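Local coordinates for hypothetical NUDIX hydrolase (Listeria monocytogenes, PDB 3SON), which probably hydrolyses nucleoside diphosphates linked to another moiety, with the help of a bound divalent metal ion, at residues F6-I11 with K51-E56; F22-R27 with W33-G38; L58-D63 with I95-C100; S71-P76 with W127-T132. All coordinates share one frame; numbering follows the deposited sequence. Where two conformers were deposited one is given.

How the contacts relate
Strand 7-15 leads the domain, and contact 1 closes the loop from its start to helix 46-58. Nested inside that loop is contact 2, the hairpin of strands 20-27 and 33-39; the two share the calcium ion and both its waters, and Val8 N and Val10 N probably bond to Gly38 O and Val36 O. Contact 3 opens only afterwards, bringing the loop behind helix 46-58 to the end of strand 87-96, which runs parallel to strand 7-15. Contact 4, from strand 66-76 to helix 128-142, crosses contact 3 in the chain, and their centres lie about 24 Å apart. Helices 46-58 and 128-142 are thus both tied to the mixed sheet.

Contact 1: F6-I11 with K51-E56; sequences FQVLVI and KRESIE. With CA (calcium ion), chain C.
Val10 meets Ser54 through its whole isopropyl head: CG1 lies 3.3 Å from Ser54 OG, with CG2 of Val10 3.6 Å from the same oxygen. Two residues earlier on the strand, Val8 CG2 touches Glu53 CG at 4.3 Å, so the valines rest on one helical turn through carbon and a hydroxyl, without a hydrogen bond across. The hydroxyl is engaged along its own helix, bonded to Ala50 O. Glu53 sets its methylene against the strand, and a bend at chi2 (-73°) turns the carboxylate toward the metal, where Glu53 OE1 binds the calcium ion at 2.3 Å. Its other oxygen, OE2, takes a bond of 2.8 Å from Arg52 NH1, which arrives from above the carboxylate plane. The same NH1 reaches Glu56 OE2 at 3.1 Å, and Glu56 OE1 accepts a bond from a calcium-bound water. Ala37 and Glu57 supply further ligands. This is the Nudix arrangement of a glutamate-rich helix packed on the sheet. Held by calcium at one oxygen and by a guanidinium at the other, the Glu53 carboxylate is fixed in rotation and presents OE1 to the metal.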
loop_
_atom_site.group_PDB
_atom_site.type_symbol
_atom_site.label_atom_id
_atom_site.label_comp_id
_atom_site.label_asym_id
_atom_site.label_seq_id
_atom_site.Cartn_x
_atom_site.Cartn_y
_atom_site.Cartn_z
ATOM N N PHE A 6 0.732 6.738 -13.267
ATOM C CA PHE A 6 0.050 6.455 -12.020
ATOM C C PHE A 6 -1.072 5.538 -12.330
ATOM O O PHE A 6 -1.451 5.410 -13.488
ATOM C CB PHE A 6 -0.514 7.752 -11.407
ATOM C CG PHE A 6 -1.558 8.465 -12.297
ATOM C CD1 PHE A 6 -2.905 8.092 -12.255
ATOM C CD2 PHE A 6 -1.189 9.504 -13.116
ATOM C CE1 PHE A 6 -3.868 8.732 -13.030
ATOM C CE2 PHE A 6 -2.134 10.173 -13.913
ATOM C CZ PHE A 6 -3.473 9.769 -13.879
ATOM N N GLN A 7 -1.692 4.998 -11.277
ATOM C CA GLN A 7 -2.809 4.110 -11.347
ATOM C C GLN A 7 -3.970 4.638 -10.508
ATOM O O GLN A 7 -3.777 5.429 -9.572
ATOM C CB GLN A 7 -2.433 2.763 -10.736
ATOM C CG GLN A 7 -1.574 1.886 -11.629
ATOM C CD GLN A 7 -2.372 1.215 -12.696
ATOM O OE1 GLN A 7 -3.377 0.538 -12.433
ATOM N NE2 GLN A 7 -1.977 1.425 -13.904
ATOM N N VAL A 8 -5.158 4.258 -10.882
ATOM C CA VAL A 8 -6.288 4.529 -10.060
ATOM C C VAL A 8 -6.987 3.241 -9.634
ATOM O O VAL A 8 -6.885 2.168 -10.323
ATOM C CB VAL A 8 -7.271 5.572 -10.686
ATOM C CG1 VAL A 8 -6.556 6.887 -11.151
ATOM C CG2 VAL A 8 -8.035 4.969 -11.889
ATOM N N LEU A 9 -7.613 3.312 -8.462
ATOM C CA LEU A 9 -8.474 2.261 -7.954
ATOM C C LEU A 9 -9.823 2.924 -7.692
ATOM O O LEU A 9 -9.890 4.064 -7.211
ATOM C CB LEU A 9 -7.917 1.620 -6.679
ATOM C CG LEU A 9 -8.662 0.412 -6.099
ATOM C CD1 LEU A 9 -8.132 -0.865 -6.728
ATOM C CD2 LEU A 9 -8.489 0.380 -4.583
ATOM N N VAL A 10 -10.890 2.241 -8.064
ATOM C CA VAL A 10 -12.257 2.762 -7.829
ATOM C C VAL A 10 -13.191 1.693 -7.253
ATOM O O VAL A 10 -13.339 0.619 -7.843
ATOM C CB VAL A 10 -12.885 3.296 -9.116
ATOM C CG1 VAL A 10 -14.211 3.924 -8.820
ATOM C CG2 VAL A 10 -11.967 4.285 -9.824
ATOM N N ILE A 11 -13.763 1.973 -6.068
ATOM C CA ILE A 11 -14.587 1.025 -5.335
ATOM C C ILE A 11 -16.042 1.406 -5.550
ATOM O O ILE A 11 -16.474 2.458 -5.098
ATOM C CB ILE A 11 -14.290 1.064 -3.823
ATOM C CG1 ILE A 11 -12.814 0.738 -3.553
ATOM C CG2 ILE A 11 -15.207 0.099 -3.002
ATOM C CD1 ILE A 11 -12.415 0.897 -2.102
ATOM N N LYS A 51 -12.705 8.490 -13.614
ATOM C CA LYS A 51 -13.999 8.552 -14.321
ATOM C C LYS A 51 -13.987 7.624 -15.544
ATOM O O LYS A 51 -14.921 6.841 -15.760
ATOM C CB LYS A 51 -14.341 9.996 -14.776
ATOM C CG LYS A 51 -15.795 10.165 -15.210
ATOM C CD LYS A 51 -16.097 11.606 -15.608
ATOM C CE LYS A 51 -17.556 11.827 -16.007
ATOM N NZ LYS A 51 -17.786 13.203 -16.581
ATOM N N ARG A 52 -12.976 7.797 -16.371
ATOM C CA ARG A 52 -12.851 7.019 -17.616
ATOM C C ARG A 52 -12.875 5.533 -17.354
ATOM O O ARG A 52 -13.607 4.806 -18.058
ATOM C CB ARG A 52 -11.589 7.392 -18.391
ATOM C CG ARG A 52 -11.491 6.669 -19.765
ATOM C CD ARG A 52 -10.213 7.023 -20.576
ATOM N NE ARG A 52 -9.024 7.088 -19.727
ATOM C CZ ARG A 52 -8.398 6.027 -19.224
ATOM N NH1 ARG A 52 -8.804 4.779 -19.537
ATOM N NH2 ARG A 52 -7.357 6.200 -18.402
ATOM N N GLU A 53 -12.088 5.094 -16.362
ATOM C CA GLU A 53 -11.939 3.656 -16.070
ATOM C C GLU A 53 -13.245 3.099 -15.546
ATOM O O GLU A 53 -13.603 1.941 -15.830
ATOM C CB GLU A 53 -10.813 3.409 -15.075
ATOM C CG GLU A 53 -9.466 3.685 -15.691
ATOM C CD GLU A 53 -9.017 2.605 -16.719
ATOM O OE1 GLU A 53 -9.517 1.461 -16.642
ATOM O OE2 GLU A 53 -8.104 2.906 -17.537
ATOM N N SER A 54 -13.917 3.883 -14.712
ATOM C CA SER A 54 -15.209 3.525 -14.188
ATOM C C SER A 54 -16.215 3.373 -15.319
ATOM O O SER A 54 -16.983 2.404 -15.342
ATOM C CB SER A 54 -15.681 4.577 -13.160
ATOM O OG SER A 54 -14.785 4.531 -12.051
ATOM N N ILE A 55 -16.270 4.336 -16.232
ATOM C CA ILE A 55 -17.126 4.206 -17.418
ATOM C C ILE A 55 -16.762 2.979 -18.313
ATOM O O ILE A 55 -17.644 2.289 -18.775
ATOM C CB ILE A 55 -17.075 5.480 -18.286
ATOM C CG1 ILE A 55 -17.644 6.705 -17.553
ATOM C CG2 ILE A 55 -17.795 5.188 -19.597
ATOM C CD1 ILE A 55 -17.223 8.054 -18.142
ATOM N N GLU A 56 -15.469 2.705 -18.539
ATOM C CA GLU A 56 -15.071 1.605 -19.373
ATOM C C GLU A 56 -15.496 0.287 -18.709
ATOM O O GLU A 56 -16.084 -0.579 -19.346
ATOM C CB GLU A 56 -13.546 1.594 -19.628
ATOM C CG GLU A 56 -13.006 2.801 -20.426
ATOM C CD GLU A 56 -11.475 2.764 -20.670
ATOM O OE1 GLU A 56 -10.788 1.900 -20.062
ATOM O OE2 GLU A 56 -10.957 3.605 -21.479
HETATM CA CA CA C . -9.092 -0.826 -16.425
HETATM O O HOH W 1 -9.311 -0.394 -18.518
HETATM O O HOH W 2 -6.622 -1.834 -16.360
#

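Contact 2: F22-R27 with W33-G38; sequences FGVLHR and WQFVAG. With CA (calcium ion), chain C.
His26 lays its CB over the six-membered ring of Trp33, 3.6 Å from the centroid, in a CH-pi contact, while its imidazole turns an edge to the five-membered ring with the planes at 64°. With CG anti to the backbone N (chi1 -172°), the imidazole is carried over the indole, and His26 CD2 comes within 3.4 Å of Trp33 CE2. Val24 CG2 presses on the same indole at 3.3 Å from Trp33 CE3, and Val24 CG1 packs against Phe35. Leu25 and Gln34 form an antiparallel hydrogen-bonded pair, both bonds 2.8 Å (Leu25 N to Gln34 O and Gln34 N to Leu25 O). Packing is looser beyond it: Leu25 CD1 stays 4.1 Å from Val36 CG2, the strands diverge, and the second is interrupted at Phe35. On the face that carries Leu25 and Gln34, the contact turns polar toward Arg27. Bending at chi3 (66°), the arginine sets both CG and NH1 against Gln34 OE1; NH1 gives it a bond of 2.9 Å, on a lone pair in the amide plane, although guanidinium and amide stand nearly perpendicular. Glu109 pairs with the same NH1, His110 bonds to the same OE1, and His26 is held by Ser111 and Asp31. This hairpin leads into the metal site, where Ala37 O binds the calcium ion at 2.3 Å. Binding through a main-chain carbonyl makes the strand's course, rather than a side chain, the source of this ligand.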
loop_
_atom_site.group_PDB
_atom_site.type_symbol
_atom_site.label_atom_id
_atom_site.label_comp_id
_atom_site.label_asym_id
_atom_site.label_seq_id
_atom_site.Cartn_x
_atom_site.Cartn_y
_atom_site.Cartn_z
ATOM N N PHE A 22 -20.736 -3.375 -1.305
ATOM C CA PHE A 22 -19.567 -3.004 -2.052
ATOM C C PHE A 22 -19.444 -3.950 -3.247
ATOM O O PHE A 22 -19.735 -5.164 -3.155
ATOM C CB PHE A 22 -18.340 -3.092 -1.140
ATOM C CG PHE A 22 -18.440 -2.209 0.070
ATOM C CD1 PHE A 22 -18.128 -0.871 -0.055
ATOM C CD2 PHE A 22 -18.920 -2.675 1.271
ATOM C CE1 PHE A 22 -18.272 -0.009 0.996
ATOM C CE2 PHE A 22 -19.021 -1.831 2.364
ATOM C CZ PHE A 22 -18.743 -0.489 2.208
ATOM N N GLY A 23 -19.073 -3.365 -4.360
ATOM C CA GLY A 23 -19.043 -4.037 -5.612
ATOM C C GLY A 23 -17.641 -4.599 -5.930
ATOM O O GLY A 23 -16.658 -3.877 -5.960
ATOM N N VAL A 24 -17.540 -5.921 -6.009
ATOM C CA VAL A 24 -16.267 -6.535 -6.383
ATOM C C VAL A 24 -16.447 -7.265 -7.694
ATOM O O VAL A 24 -17.509 -7.805 -7.967
ATOM C CB VAL A 24 -15.743 -7.517 -5.332
ATOM C CG1 VAL A 24 -15.576 -6.818 -3.994
ATOM C CG2 VAL A 24 -16.718 -8.679 -5.102
ATOM N N LEU A 25 -15.355 -7.340 -8.457
ATOM C CA LEU A 25 -15.366 -7.881 -9.831
ATOM C C LEU A 25 -14.526 -9.099 -9.915
ATOM O O LEU A 25 -13.403 -9.087 -9.443
ATOM C CB LEU A 25 -14.828 -6.832 -10.805
ATOM C CG LEU A 25 -15.599 -5.494 -10.915
ATOM C CD1 LEU A 25 -14.770 -4.420 -11.631
ATOM C CD2 LEU A 25 -16.896 -5.665 -11.688
ATOM N N HIS A 26 -15.080 -10.153 -10.510
ATOM C CA HIS A 26 -14.353 -11.343 -10.681
ATOM C C HIS A 26 -13.813 -11.353 -12.080
ATOM O O HIS A 26 -14.513 -11.008 -13.031
ATOM C CB HIS A 26 -15.244 -12.506 -10.451
ATOM C CG HIS A 26 -14.505 -13.793 -10.439
ATOM N ND1 HIS A 26 -14.441 -14.595 -11.538
ATOM C CD2 HIS A 26 -13.821 -14.440 -9.426
ATOM C CE1 HIS A 26 -13.675 -15.673 -11.245
ATOM N NE2 HIS A 26 -13.314 -15.596 -9.948
ATOM N N ARG A 27 -12.524 -11.681 -12.215
ATOM C CA ARG A 27 -11.917 -11.706 -13.534
ATOM C C ARG A 27 -12.337 -12.908 -14.436
ATOM O O ARG A 27 -12.603 -14.052 -13.976
ATOM C CB ARG A 27 -10.401 -11.706 -13.424
ATOM C CG ARG A 27 -9.847 -10.358 -12.947
ATOM C CD ARG A 27 -8.334 -10.337 -13.182
ATOM N NE ARG A 27 -7.940 -10.369 -14.608
ATOM C CZ ARG A 27 -7.885 -9.293 -15.365
ATOM N NH1 ARG A 27 -8.272 -8.108 -14.881
ATOM N NH2 ARG A 27 -7.496 -9.382 -16.644
ATOM N N TRP A 33 -10.533 -11.515 -7.568
ATOM C CA TRP A 33 -11.575 -10.530 -7.329
ATOM C C TRP A 33 -10.843 -9.221 -7.143
ATOM O O TRP A 33 -9.772 -9.176 -6.498
ATOM C CB TRP A 33 -12.313 -10.856 -6.044
ATOM C CG TRP A 33 -13.233 -12.001 -6.105
ATOM C CD1 TRP A 33 -12.958 -13.333 -5.807
ATOM C CD2 TRP A 33 -14.603 -11.984 -6.565
ATOM N NE1 TRP A 33 -14.056 -14.101 -6.015
ATOM C CE2 TRP A 33 -15.071 -13.356 -6.493
ATOM C CE3 TRP A 33 -15.462 -11.000 -7.046
ATOM C CZ2 TRP A 33 -16.359 -13.720 -6.852
ATOM C CZ3 TRP A 33 -16.768 -11.370 -7.387
ATOM C CH2 TRP A 33 -17.199 -12.722 -7.296
ATOM N N GLN A 34 -11.327 -8.179 -7.789
ATOM C CA GLN A 34 -10.698 -6.852 -7.735
ATOM C C GLN A 34 -11.720 -5.717 -7.880
ATOM O O GLN A 34 -12.925 -5.910 -8.185
ATOM C CB GLN A 34 -9.630 -6.686 -8.866
ATOM C CG GLN A 34 -10.258 -6.771 -10.286
ATOM C CD GLN A 34 -9.281 -6.890 -11.455
ATOM O OE1 GLN A 34 -9.724 -7.166 -12.591
ATOM N NE2 GLN A 34 -7.985 -6.573 -11.227
ATOM N N PHE A 35 -11.229 -4.504 -7.677
ATOM C CA PHE A 35 -11.984 -3.298 -7.951
ATOM C C PHE A 35 -11.681 -2.765 -9.364
ATOM O O PHE A 35 -10.981 -3.433 -10.127
ATOM C CB PHE A 35 -11.703 -2.238 -6.872
ATOM C CG PHE A 35 -12.158 -2.636 -5.475
ATOM C CD1 PHE A 35 -13.454 -2.977 -5.226
ATOM C CD2 PHE A 35 -11.281 -2.536 -4.366
ATOM C CE1 PHE A 35 -13.875 -3.288 -3.912
ATOM C CE2 PHE A 35 -11.667 -2.895 -3.076
ATOM C CZ PHE A 35 -12.971 -3.269 -2.841
ATOM N N VAL A 36 -12.349 -1.674 -9.737
ATOM C CA VAL A 36 -12.080 -0.969 -10.965
ATOM C C VAL A 36 -10.630 -0.482 -10.879
ATOM O O VAL A 36 -10.198 0.048 -9.860
ATOM C CB VAL A 36 -13.075 0.198 -11.169
ATOM C CG1 VAL A 36 -12.635 1.177 -12.276
ATOM C CG2 VAL A 36 -14.449 -0.293 -11.444
ATOM N N ALA A 37 -9.837 -0.693 -11.930
ATOM C CA ALA A 37 -8.408 -0.279 -11.865
ATOM C C ALA A 37 -7.933 0.121 -13.242
ATOM O O ALA A 37 -8.362 -0.475 -14.255
ATOM C CB ALA A 37 -7.529 -1.416 -11.326
ATOM N N GLY A 38 -7.027 1.073 -13.311
ATOM C CA GLY A 38 -6.458 1.432 -14.593
ATOM C C GLY A 38 -5.391 2.470 -14.475
ATOM O O GLY A 38 -5.335 3.184 -13.492
HETATM CA CA CA C . -9.092 -0.826 -16.425
HETATM O O HOH W 1 -9.311 -0.394 -18.518
HETATM O O HOH W 2 -6.622 -1.834 -16.360
#

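Contact 3: L58-D63 with I95-C100; sequences LNLDVD and IDLTSC
Leu60 and Ile95 meet tip to tip, their chains extended: chi2 is 165° in Leu60, and Ile95 holds CG1 anti to its backbone N (chi1 180°), which brings Leu60 CD1 within 3.8 Å of Ile95 CD1. The other branch of Leu60 serves a second partner, CD2 lying 4.1 Å from Leu97 CD2 as the two side chains cross at about a right angle. Leu97 in turn offers its CD1 to Leu58 CD1 at 4.0 Å, so Leu60 and Leu97 each use both methyls, one for each neighbour. The contact is wholly apolar and joins the end of the Nudix helix, 46-58, and the loop behind it to the end of strand 87-96. Asn59, with positive phi (45°), is where the chain leaves the helix, between Leu58 and Leu60. At the last residue of the strand, Asp96 OD1 accepts from Thr98 N at 3.0 Å in an Asx turn. Val10 and Pro12 of strand 7-15 also touch Ile95, while Leu106 and Val104 pack on Leu58 and Leu60.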
loop_
_atom_site.group_PDB
_atom_site.type_symbol
_atom_site.label_atom_id
_atom_site.label_comp_id
_atom_site.label_asym_id
_atom_site.label_seq_id
_atom_site.Cartn_x
_atom_site.Cartn_y
_atom_site.Cartn_z
ATOM N N LEU A 58 -17.722 -0.457 -16.166
ATOM C CA LEU A 58 -19.126 -0.609 -15.749
ATOM C C LEU A 58 -20.183 -0.180 -16.782
ATOM O O LEU A 58 -21.389 -0.314 -16.548
ATOM C CB LEU A 58 -19.323 0.140 -14.379
ATOM C CG LEU A 58 -18.290 -0.209 -13.338
ATOM C CD1 LEU A 58 -18.512 0.607 -12.075
ATOM C CD2 LEU A 58 -18.319 -1.681 -12.984
ATOM N N ASN A 59 -19.703 0.234 -17.959
ATOM C CA ASN A 59 -20.511 0.689 -19.084
ATOM C C ASN A 59 -21.633 1.643 -18.668
ATOM O O ASN A 59 -22.810 1.413 -18.935
ATOM C CB ASN A 59 -20.985 -0.515 -19.888
ATOM C CG ASN A 59 -19.844 -1.167 -20.642
ATOM O OD1 ASN A 59 -19.288 -0.587 -21.575
ATOM N ND2 ASN A 59 -19.434 -2.343 -20.197
ATOM N N LEU A 60 -21.234 2.719 -18.013
ATOM C CA LEU A 60 -22.176 3.680 -17.413
ATOM C C LEU A 60 -22.428 4.873 -18.328
ATOM O O LEU A 60 -21.545 5.269 -19.061
ATOM C CB LEU A 60 -21.605 4.274 -16.117
ATOM C CG LEU A 60 -21.079 3.430 -14.962
ATOM C CD1 LEU A 60 -20.256 4.307 -14.001
ATOM C CD2 LEU A 60 -22.230 2.753 -14.246
ATOM N N ASP A 61 -23.613 5.476 -18.228
ATOM C CA ASP A 61 -23.882 6.786 -18.866
ATOM C C ASP A 61 -22.851 7.847 -18.371
ATOM O O ASP A 61 -21.858 7.496 -17.729
ATOM C CB ASP A 61 -25.327 7.227 -18.593
ATOM C CG ASP A 61 -25.619 7.407 -17.108
ATOM O OD1 ASP A 61 -26.453 6.643 -16.575
ATOM O OD2 ASP A 61 -25.012 8.298 -16.472
ATOM N N VAL A 62 -23.098 9.132 -18.628
ATOM C CA VAL A 62 -22.064 10.171 -18.395
ATOM C C VAL A 62 -21.879 10.715 -16.957
ATOM O O VAL A 62 -20.755 11.062 -16.582
ATOM C CB VAL A 62 -22.259 11.388 -19.345
ATOM C CG1 VAL A 62 -22.442 10.921 -20.785
ATOM C CG2 VAL A 62 -23.434 12.254 -18.901
ATOM N N ASP A 63 -22.950 10.780 -16.156
ATOM C CA ASP A 63 -22.900 11.519 -14.875
ATOM C C ASP A 63 -23.159 10.678 -13.598
ATOM O O ASP A 63 -24.303 10.353 -13.265
ATOM C CB ASP A 63 -23.878 12.704 -14.942
ATOM C CG ASP A 63 -23.434 13.894 -14.089
ATOM O OD1 ASP A 63 -22.431 13.785 -13.348
ATOM O OD2 ASP A 63 -24.097 14.951 -14.171
ATOM N N ILE A 95 -17.478 5.090 -6.002
ATOM C CA ILE A 95 -18.535 5.540 -6.828
ATOM C C ILE A 95 -19.819 5.023 -6.294
ATOM O O ILE A 95 -19.929 3.808 -6.038
ATOM C CB ILE A 95 -18.243 5.149 -8.324
ATOM C CG1 ILE A 95 -19.360 5.600 -9.286
ATOM C CG2 ILE A 95 -17.954 3.639 -8.515
ATOM C CD1 ILE A 95 -18.877 5.586 -10.716
ATOM N N ASP A 96 -20.794 5.938 -6.144
ATOM C CA ASP A 96 -22.120 5.566 -5.657
ATOM C C ASP A 96 -22.992 5.122 -6.788
ATOM O O ASP A 96 -23.414 5.948 -7.600
ATOM C CB ASP A 96 -22.755 6.770 -4.905
ATOM C CG ASP A 96 -24.020 6.415 -4.112
ATOM O OD1 ASP A 96 -24.562 5.285 -4.249
ATOM O OD2 ASP A 96 -24.466 7.292 -3.297
ATOM N N LEU A 97 -23.340 3.831 -6.827
ATOM C CA LEU A 97 -24.239 3.339 -7.849
ATOM C C LEU A 97 -25.608 2.946 -7.292
ATOM O O LEU A 97 -26.318 2.165 -7.935
ATOM C CB LEU A 97 -23.627 2.158 -8.572
ATOM C CG LEU A 97 -22.183 2.339 -9.125
ATOM C CD1 LEU A 97 -21.639 1.025 -9.653
ATOM C CD2 LEU A 97 -22.127 3.400 -10.199
ATOM N N THR A 98 -26.016 3.548 -6.166
ATOM C CA THR A 98 -27.313 3.260 -5.534
ATOM C C THR A 98 -28.478 3.483 -6.522
ATOM O O THR A 98 -29.438 2.679 -6.584
ATOM C CB THR A 98 -27.523 4.120 -4.263
ATOM O OG1 THR A 98 -26.416 3.929 -3.365
ATOM C CG2 THR A 98 -28.856 3.749 -3.555
ATOM N N SER A 99 -28.387 4.520 -7.338
ATOM C CA SER A 99 -29.480 4.832 -8.275
ATOM C C SER A 99 -29.333 4.215 -9.661
ATOM O O SER A 99 -30.235 4.325 -10.468
ATOM C CB SER A 99 -29.619 6.351 -8.424
ATOM O OG SER A 99 -28.466 6.875 -9.079
ATOM N N CYS A 100 -28.221 3.533 -9.943
ATOM C CA CYS A 100 -27.965 3.089 -11.312
ATOM C C CYS A 100 -27.358 1.727 -11.424
ATOM O O CYS A 100 -26.904 1.340 -12.508
ATOM C CB CYS A 100 -27.099 4.116 -12.062
ATOM S SG CYS A 100 -25.432 4.325 -11.397
#

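Contact 4: S71-P76 with W127-T132; sequences SHASIP and WDSNKT
Strand and helix come closest at two places a helical turn apart, with Ala73 CA 6.1 Å from Ser129 CA and Ser71 CA 6.7 Å from Thr132 CA. At the first, two beta carbons abut: Ala73 CB lies 3.6 Å from Ser129 CB, and the small side chains allow the close approach. Ser129 OG is turned between its backbone N and carbonyl carbon (chi1 82°), off this carbon contact, and is bonded to Glu90 of strand 87-96. At the second, Ser71 OG lies 3.6 Å from both Thr132 CG2 and Thr132 O, without a hydrogen bond. With OG1 beside the backbone N (chi1 -64°), Thr132 has its CG2 anti to that N, and this methyl meets the serine. No hydrogen bond links the two segments, but Ser71 N bonds to Glu136, one turn further along the same helix. The contact forms part of the dimer interface: His72 stacks on His72 of the second subunit, and its N bonds to Ser74 OG of that subunit. Within the chain, helix 128-142 lies against strand 66-76, whose antiparallel neighbour 87-96 bonds to Ala73 and Ile75, and Ile11 of strand 7-15 reaches the same helix at Ala133.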
loop_
_atom_site.group_PDB
_atom_site.type_symbol
_atom_site.label_atom_id
_atom_site.label_comp_id
_atom_site.label_asym_id
_atom_site.label_seq_id
_atom_site.Cartn_x
_atom_site.Cartn_y
_atom_site.Cartn_z
ATOM N N SER A 71 -6.538 6.912 1.035
ATOM C CA SER A 71 -5.681 5.744 0.959
ATOM C C SER A 71 -4.896 5.748 -0.337
ATOM O O SER A 71 -5.447 5.952 -1.396
ATOM C CB SER A 71 -6.493 4.426 1.117
ATOM O OG SER A 71 -7.059 4.287 2.387
ATOM N N HIS A 72 -3.597 5.567 -0.223
ATOM C CA HIS A 72 -2.720 5.547 -1.360
ATOM C C HIS A 72 -1.655 4.501 -1.168
ATOM O O HIS A 72 -1.222 4.264 -0.038
ATOM C CB HIS A 72 -2.132 6.982 -1.517
ATOM C CG HIS A 72 -0.816 7.034 -2.225
ATOM N ND1 HIS A 72 0.279 6.411 -1.749
ATOM C CD2 HIS A 72 -0.430 7.670 -3.405
ATOM C CE1 HIS A 72 1.308 6.593 -2.597
ATOM N NE2 HIS A 72 0.881 7.393 -3.601
ATOM N N ALA A 73 -1.206 3.866 -2.254
ATOM C CA ALA A 73 -0.112 2.877 -2.210
ATOM C C ALA A 73 0.811 2.929 -3.443
ATOM O O ALA A 73 0.453 3.413 -4.461
ATOM C CB ALA A 73 -0.661 1.455 -2.067
ATOM N N SER A 74 2.037 2.474 -3.285
ATOM C CA SER A 74 2.950 2.411 -4.408
ATOM C C SER A 74 2.850 1.021 -4.971
ATOM O O SER A 74 2.579 0.064 -4.237
ATOM C CB SER A 74 4.370 2.766 -3.938
ATOM O OG SER A 74 4.378 4.069 -3.399
ATOM N N ILE A 75 2.995 0.868 -6.265
ATOM C CA ILE A 75 3.004 -0.457 -6.875
ATOM C C ILE A 75 4.242 -0.606 -7.716
ATOM O O ILE A 75 4.609 0.337 -8.412
ATOM C CB ILE A 75 1.784 -0.661 -7.807
ATOM C CG1 ILE A 75 0.469 -0.414 -7.100
ATOM C CG2 ILE A 75 1.758 -2.076 -8.370
ATOM C CD1 ILE A 75 -0.692 -0.386 -8.095
ATOM N N PRO A 76 4.897 -1.800 -7.682
ATOM C CA PRO A 76 6.046 -2.081 -8.578
ATOM C C PRO A 76 5.569 -1.756 -9.974
ATOM O O PRO A 76 4.518 -2.241 -10.420
ATOM C CB PRO A 76 6.312 -3.565 -8.348
ATOM C CG PRO A 76 5.847 -3.795 -6.936
ATOM C CD PRO A 76 4.674 -2.888 -6.711
ATOM N N TRP A 127 -5.017 -7.752 -2.014
ATOM C CA TRP A 127 -3.940 -6.791 -1.726
ATOM C C TRP A 127 -4.240 -5.888 -0.549
ATOM O O TRP A 127 -5.370 -5.402 -0.357
ATOM C CB TRP A 127 -3.641 -5.938 -2.934
ATOM C CG TRP A 127 -3.399 -6.712 -4.203
ATOM C CD1 TRP A 127 -4.127 -6.631 -5.385
ATOM C CD2 TRP A 127 -2.364 -7.701 -4.441
ATOM N NE1 TRP A 127 -3.593 -7.498 -6.341
ATOM C CE2 TRP A 127 -2.556 -8.183 -5.811
ATOM C CE3 TRP A 127 -1.351 -8.267 -3.657
ATOM C CZ2 TRP A 127 -1.748 -9.172 -6.363
ATOM C CZ3 TRP A 127 -0.541 -9.259 -4.222
ATOM C CH2 TRP A 127 -0.736 -9.698 -5.548
ATOM N N ASP A 128 -3.256 -5.732 0.312
ATOM C CA ASP A 128 -3.427 -4.889 1.492
ATOM C C ASP A 128 -3.955 -3.533 1.058
ATOM O O ASP A 128 -4.860 -2.946 1.719
ATOM C CB ASP A 128 -2.079 -4.737 2.213
ATOM C CG ASP A 128 -1.537 -6.075 2.803
ATOM O OD1 ASP A 128 -2.331 -7.007 2.947
ATOM O OD2 ASP A 128 -0.307 -6.172 3.120
ATOM N N SER A 129 -3.400 -2.984 -0.009
ATOM C CA SER A 129 -3.799 -1.658 -0.510
ATOM C C SER A 129 -5.334 -1.483 -0.746
ATOM O O SER A 129 -5.962 -0.469 -0.404
ATOM C CB SER A 129 -3.002 -1.291 -1.771
ATOM O OG SER A 129 -3.535 -1.864 -2.958
ATOM N N ASN A 130 -5.946 -2.490 -1.320
ATOM C CA ASN A 130 -7.390 -2.507 -1.533
ATOM C C ASN A 130 -8.252 -2.646 -0.255
ATOM O O ASN A 130 -9.267 -1.934 -0.099
ATOM C CB ASN A 130 -7.735 -3.666 -2.446
ATOM C CG ASN A 130 -7.048 -3.618 -3.787
ATOM O OD1 ASN A 130 -6.159 -2.746 -4.108
ATOM N ND2 ASN A 130 -7.427 -4.591 -4.605
ATOM N N LYS A 131 -7.801 -3.467 0.669
ATOM C CA LYS A 131 -8.391 -3.636 1.939
ATOM C C LYS A 131 -8.342 -2.348 2.718
ATOM O O LYS A 131 -9.327 -1.996 3.421
ATOM C CB LYS A 131 -7.673 -4.768 2.663
ATOM C CG LYS A 131 -7.843 -6.094 1.917
ATOM C CD LYS A 131 -7.302 -7.218 2.769
ATOM C CE LYS A 131 -7.317 -8.541 2.013
ATOM N NZ LYS A 131 -6.682 -9.642 2.795
ATOM N N THR A 132 -7.192 -1.664 2.655
ATOM C CA THR A 132 -7.023 -0.395 3.343
ATOM C C THR A 132 -7.971 0.669 2.792
ATOM O O THR A 132 -8.667 1.336 3.589
ATOM C CB THR A 132 -5.588 0.092 3.320
ATOM O OG1 THR A 132 -4.785 -0.856 4.047
ATOM C CG2 THR A 132 -5.455 1.520 3.987
#